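Local coordinates for NtrC family transcriptional regulator (Clostridium acetobutylicum ATCC 824, PDB 2Q5C), which probably acts as a DNA-binding, ATP-dependent transcriptional regulator, the present chain being its N-terminal PrpR_N-type region ahead of the PAS and AAA parts, at residues 143-153 against 160-168. Residues are numbered along the deposited sequence; the frame is centred on the assembly and turned at random.
Sequences IKIVVSGKTVT and GLYGETINS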
ATOM      1  N   ILE A 143      11.495 -15.732 -13.376  1.00 22.03           N
ATOM      2  CA  ILE A 143      10.848 -14.431 -13.589  1.00 22.19           C
ATOM      3  C   ILE A 143      11.768 -13.345 -13.063  1.00 21.55           C
ATOM      4  O   ILE A 143      12.362 -13.504 -11.995  1.00 21.93           O
ATOM      5  CB  ILE A 143       9.495 -14.417 -12.887  1.00 21.29           C
ATOM      6  CG1 ILE A 143       8.544 -15.389 -13.590  1.00 23.00           C
ATOM      7  CG2 ILE A 143       8.862 -13.013 -12.932  1.00 21.82           C
ATOM      8  CD1 ILE A 143       7.255 -15.674 -12.834  1.00 25.22           C
ATOM      9  N   LYS A 144      11.910 -12.265 -13.834  1.00 21.37           N
ATOM     10  CA  LYS A 144      12.858 -11.217 -13.517  1.00 22.34           C
ATOM     11  C   LYS A 144      12.220  -9.880 -13.112  1.00 20.82           C
ATOM     12  O   LYS A 144      12.932  -8.940 -12.798  1.00 20.66           O
ATOM     13  CB  LYS A 144      13.788 -10.987 -14.712  1.00 23.71           C
ATOM     14  CG  LYS A 144      14.460 -12.293 -15.174  1.00 29.35           C
ATOM     15  CD  LYS A 144      15.556 -12.051 -16.164  1.00 35.46           C
ATOM     16  CE  LYS A 144      16.249 -13.362 -16.516  1.00 38.98           C
ATOM     17  NZ  LYS A 144      15.252 -14.409 -16.921  1.00 43.19           N
ATOM     18  N   ILE A 145      10.882  -9.839 -13.123  1.00 20.99           N
ATOM     19  CA  ILE A 145      10.149  -8.575 -12.922  1.00 20.03           C
ATOM     20  C   ILE A 145       9.042  -8.843 -11.910  1.00 19.92           C
ATOM     21  O   ILE A 145       8.266  -9.761 -12.078  1.00 20.51           O
ATOM     22  CB  ILE A 145       9.512  -8.102 -14.228  1.00 20.92           C
ATOM     23  CG1 ILE A 145      10.540  -8.009 -15.380  1.00 20.53           C
ATOM     24  CG2 ILE A 145       8.840  -6.724 -14.031  1.00 21.17           C
ATOM     25  CD1 ILE A 145       9.931  -7.981 -16.747  1.00 22.93           C
ATOM     26  N   VAL A 146       8.996  -8.008 -10.873  1.00 19.44           N
ATOM     27  CA  VAL A 146       7.979  -8.146  -9.824  1.00 19.30           C
ATOM     28  C   VAL A 146       7.153  -6.851  -9.720  1.00 19.54           C
ATOM     29  O   VAL A 146       7.731  -5.759  -9.629  1.00 19.29           O
ATOM     30  CB  VAL A 146       8.647  -8.394  -8.462  1.00 19.99           C
ATOM     31  CG1 VAL A 146       7.629  -8.334  -7.318  1.00 19.71           C
ATOM     32  CG2 VAL A 146       9.339  -9.738  -8.461  1.00 20.30           C
ATOM     33  N   VAL A 147       5.824  -6.998  -9.717  1.00 18.36           N
ATOM     34  CA  VAL A 147       4.870  -5.859  -9.564  1.00 18.06           C
ATOM     35  C   VAL A 147       4.154  -6.112  -8.249  1.00 17.27           C
ATOM     36  O   VAL A 147       3.518  -7.149  -8.076  1.00 17.79           O
ATOM     37  CB  VAL A 147       3.872  -5.858 -10.700  1.00 18.86           C
ATOM     38  CG1 VAL A 147       2.846  -4.720 -10.532  1.00 19.84           C
ATOM     39  CG2 VAL A 147       4.579  -5.697 -12.010  1.00 21.03           C
ATOM     40  N   SER A 148       4.295  -5.179  -7.307  1.00 17.49           N
ATOM     41  CA  SER A 148       3.701  -5.369  -5.995  1.00 18.69           C
ATOM     42  C   SER A 148       3.777  -4.073  -5.220  1.00 19.23           C
ATOM     43  O   SER A 148       4.146  -3.021  -5.752  1.00 19.53           O
ATOM     44  CB  SER A 148       4.461  -6.472  -5.218  1.00 18.86           C
ATOM     45  OG  SER A 148       3.735  -6.961  -4.083  1.00 21.13           O
ATOM     46  N   GLY A 149       3.447  -4.160  -3.939  1.00 19.83           N
ATOM     47  CA  GLY A 149       3.696  -3.033  -3.041  1.00 19.82           C
ATOM     48  C   GLY A 149       5.171  -2.813  -2.749  1.00 21.21           C
ATOM     49  O   GLY A 149       6.034  -3.666  -3.038  1.00 20.02           O
ATOM     50  N   LYS A 150       5.476  -1.678  -2.140  1.00 21.00           N
ATOM     51  CA  LYS A 150       6.848  -1.212  -1.989  1.00 21.18           C
ATOM     52  C   LYS A 150       7.756  -2.138  -1.182  1.00 21.27           C
ATOM     53  O   LYS A 150       8.932  -2.302  -1.522  1.00 21.30           O
ATOM     54  CB  LYS A 150       6.855   0.205  -1.370  1.00 22.90           C
ATOM     55  CG  LYS A 150       8.222   0.876  -1.280  1.00 26.04           C
ATOM     56  CD  LYS A 150       8.870   1.049  -2.638  1.00 32.45           C
ATOM     57  CE  LYS A 150       9.829   2.256  -2.664  1.00 35.39           C
ATOM     58  NZ  LYS A 150      10.937   2.170  -1.649  1.00 39.67           N
ATOM     59  N   THR A 151       7.264  -2.727  -0.094  1.00 21.03           N
ATOM     60  CA  THR A 151       8.138  -3.594   0.695  1.00 21.35           C
ATOM     61  C   THR A 151       8.551  -4.799  -0.151  1.00 20.75           C
ATOM     62  O   THR A 151       9.727  -5.237  -0.139  1.00 20.83           O
ATOM     63  CB  THR A 151       7.445  -4.031   1.977  1.00 21.30           C
ATOM     64  OG1 THR A 151       6.954  -2.847   2.640  1.00 23.49           O
ATOM     65  CG2 THR A 151       8.390  -4.757   2.888  1.00 23.88           C
ATOM     66  N   VAL A 152       7.589  -5.334  -0.888  1.00 20.23           N
ATOM     67  CA  VAL A 152       7.856  -6.470  -1.778  1.00 19.48           C
ATOM     68  C   VAL A 152       8.780  -6.077  -2.928  1.00 19.90           C
ATOM     69  O   VAL A 152       9.711  -6.835  -3.240  1.00 20.63           O
ATOM     70  CB  VAL A 152       6.560  -7.088  -2.270  1.00 18.76           C
ATOM     71  CG1 VAL A 152       6.813  -8.195  -3.287  1.00 20.54           C
ATOM     72  CG2 VAL A 152       5.782  -7.664  -1.090  1.00 19.29           C
ATOM     73  N   THR A 153       8.536  -4.940  -3.589  1.00 20.17           N
ATOM     74  CA  THR A 153       9.409  -4.591  -4.717  1.00 20.39           C
ATOM     75  C   THR A 153      10.798  -4.271  -4.240  1.00 21.63           C
ATOM     76  O   THR A 153      11.772  -4.561  -4.961  1.00 21.79           O
ATOM     77  CB  THR A 153       8.829  -3.478  -5.629  1.00 20.40           C
ATOM     78  OG1 THR A 153       8.583  -2.306  -4.846  1.00 21.70           O
ATOM     79  CG2 THR A 153       7.519  -3.950  -6.262  1.00 21.39           C
ATOM     80  N   GLY A 160      18.014  -8.841  -6.822  1.00 27.36           N
ATOM     81  CA  GLY A 160      18.505  -8.617  -8.192  1.00 27.11           C
ATOM     82  C   GLY A 160      17.466  -8.669  -9.288  1.00 26.91           C
ATOM     83  O   GLY A 160      17.795  -8.836 -10.474  1.00 27.54           O
ATOM     84  N   LEU A 161      16.201  -8.488  -8.911  1.00 25.61           N
ATOM     85  CA  LEU A 161      15.125  -8.445  -9.896  1.00 24.70           C
ATOM     86  C   LEU A 161      14.717  -7.007 -10.191  1.00 22.99           C
ATOM     87  O   LEU A 161      15.147  -6.087  -9.510  1.00 24.53           O
ATOM     88  CB  LEU A 161      13.909  -9.227  -9.403  1.00 23.84           C
ATOM     89  CG  LEU A 161      14.185 -10.659  -8.934  1.00 25.67           C
ATOM     90  CD1 LEU A 161      12.905 -11.273  -8.445  1.00 26.54           C
ATOM     91  CD2 LEU A 161      14.843 -11.499 -10.050  1.00 28.08           C
ATOM     92  N   TYR A 162      13.925  -6.813 -11.237  1.00 22.30           N
ATOM     93  CA  TYR A 162      13.304  -5.503 -11.454  1.00 23.10           C
ATOM     94  C   TYR A 162      12.026  -5.446 -10.617  1.00 22.30           C
ATOM     95  O   TYR A 162      11.314  -6.430 -10.506  1.00 21.93           O
ATOM     96  CB  TYR A 162      12.934  -5.319 -12.910  1.00 24.52           C
ATOM     97  CG  TYR A 162      14.087  -5.227 -13.878  1.00 25.24           C
ATOM     98  CD1 TYR A 162      14.971  -4.166 -13.832  1.00 27.67           C
ATOM     99  CD2 TYR A 162      14.257  -6.195 -14.851  1.00 26.87           C
ATOM    100  CE1 TYR A 162      16.008  -4.069 -14.734  1.00 29.22           C
ATOM    101  CE2 TYR A 162      15.299  -6.109 -15.761  1.00 26.74           C
ATOM    102  CZ  TYR A 162      16.165  -5.044 -15.680  1.00 28.38           C
ATOM    103  OH  TYR A 162      17.206  -4.907 -16.577  1.00 30.37           O
ATOM    104  N   GLY A 163      11.760  -4.270 -10.070  1.00 22.07           N
ATOM    105  CA  GLY A 163      10.578  -4.054  -9.208  1.00 22.15           C
ATOM    106  C   GLY A 163       9.804  -2.852  -9.688  1.00 22.04           C
ATOM    107  O   GLY A 163      10.375  -1.789  -9.969  1.00 23.87           O
ATOM    108  N   GLU A 164       8.498  -3.016  -9.817  1.00 19.93           N
ATOM    109  CA  GLU A 164       7.659  -1.901 -10.191  1.00 19.80           C
ATOM    110  C   GLU A 164       6.531  -1.822  -9.144  1.00 18.30           C
ATOM    111  O   GLU A 164       5.712  -2.747  -9.002  1.00 18.21           O
ATOM    112  CB  GLU A 164       7.048  -2.135 -11.558  1.00 19.44           C
ATOM    113  CG  GLU A 164       6.149  -0.972 -11.997  1.00 21.84           C
ATOM    114  CD  GLU A 164       6.930   0.228 -12.517  1.00 23.86           C
ATOM    115  OE1 GLU A 164       8.052   0.047 -13.063  1.00 27.51           O
ATOM    116  OE2 GLU A 164       6.425   1.365 -12.388  1.00 26.41           O
ATOM    117  N   THR A 165       6.528  -0.717  -8.396  1.00 19.15           N
ATOM    118  CA  THR A 165       5.605  -0.561  -7.273  1.00 19.35           C
ATOM    119  C   THR A 165       4.232  -0.133  -7.725  1.00 19.18           C
ATOM    120  O   THR A 165       4.097   0.742  -8.575  1.00 21.11           O
ATOM    121  CB  THR A 165       6.174   0.463  -6.271  1.00 20.79           C
ATOM    122  OG1 THR A 165       7.488   0.061  -5.891  1.00 22.90           O
ATOM    123  CG2 THR A 165       5.351   0.521  -5.036  1.00 22.57           C
ATOM    124  N   ILE A 166       3.207  -0.744  -7.132  1.00 19.29           N
ATOM    125  CA  ILE A 166       1.830  -0.327  -7.391  1.00 18.61           C
ATOM    126  C   ILE A 166       1.565   0.860  -6.500  1.00 19.72           C
ATOM    127  O   ILE A 166       1.679   0.727  -5.273  1.00 22.56           O
ATOM    128  CB  ILE A 166       0.847  -1.443  -7.058  1.00 17.83           C
ATOM    129  CG1 ILE A 166       1.125  -2.672  -7.928  1.00 19.06           C
ATOM    130  CG2 ILE A 166      -0.601  -0.998  -7.314  1.00 19.22           C
ATOM    131  CD1 ILE A 166       0.385  -3.898  -7.436  1.00 19.53           C
ATOM    132  N   ASN A 167       1.205   1.981  -7.121  1.00 19.51           N
ATOM    133  CA  ASN A 167       1.022   3.243  -6.387  1.00 20.96           C
ATOM    134  C   ASN A 167      -0.439   3.506  -6.105  1.00 21.41           C
ATOM    135  O   ASN A 167      -1.303   2.750  -6.490  1.00 21.43           O
ATOM    136  CB  ASN A 167       1.653   4.389  -7.185  1.00 21.84           C
ATOM    137  CG  ASN A 167       3.179   4.249  -7.286  1.00 25.05           C
ATOM    138  OD1 ASN A 167       3.850   3.887  -6.305  1.00 29.48           O
ATOM    139  ND2 ASN A 167       3.718   4.474  -8.490  1.00 31.34           N
ATOM    140  N   SER A 168      -0.665   4.607  -5.420  0.50 22.29           N
ATOM    141  CA  SER A 168      -1.987   5.082  -5.102  0.50 22.43           C
ATOM    142  C   SER A 168      -2.014   6.501  -5.594  0.50 23.01           C
ATOM    143  O   SER A 168      -0.969   7.117  -5.841  0.50 24.42           O
ATOM    144  CB  SER A 168      -2.183   5.093  -3.594  0.50 23.18           C
ATOM    145  OG  SER A 168      -3.503   5.494  -3.316  0.50 23.46           O
TER
HETATM  146  O   HOH W   1       3.319   0.304  -2.255  1.00 40.93           O
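Tyr162 N donates to Lys144 O (2.8 Å), opening five backbone hydrogen bonds that run along parallel strands 145-148 and 162-165 and into the residues flanking them. Val146 N returns to Tyr162 O, and Glu164 N then donates to Val146 O; Ser148 N to Glu164 O is the longest at 3.3 Å, before Ile166 N closes on Ser148 O.

Apolar contacts flank this backbone network on both faces. Val147 CG1 meets Ile166 CG1 at 3.7 Å, the two side chains crossing at about a right angle, and both reach Ala86 of helix 80-90. On the other face, Leu161 CD1 lies 3.9 Å from Val146 CG2, with Val138 of helix 131-140 touching both.

One side-chain hydrogen bond joins the segments, Thr153 OG1 to Thr165 OG1 (2.8 Å), and either hydroxyl could donate. Chi1 of 58° turns Thr153 OG1 to this partner while CG2 packs 3.5 Å from Glu164 O. A CB on Gly163 would run into Thr153 O, so the helix packs directly on glycine backbone. A water accepts from Lys150 N and weakly bridges to Ile166 O.

In this beta-alpha-beta unit, main-chain bonds thus set strand register, while the hydroxyl pair ties the crossover helix's first turn to the edge strand.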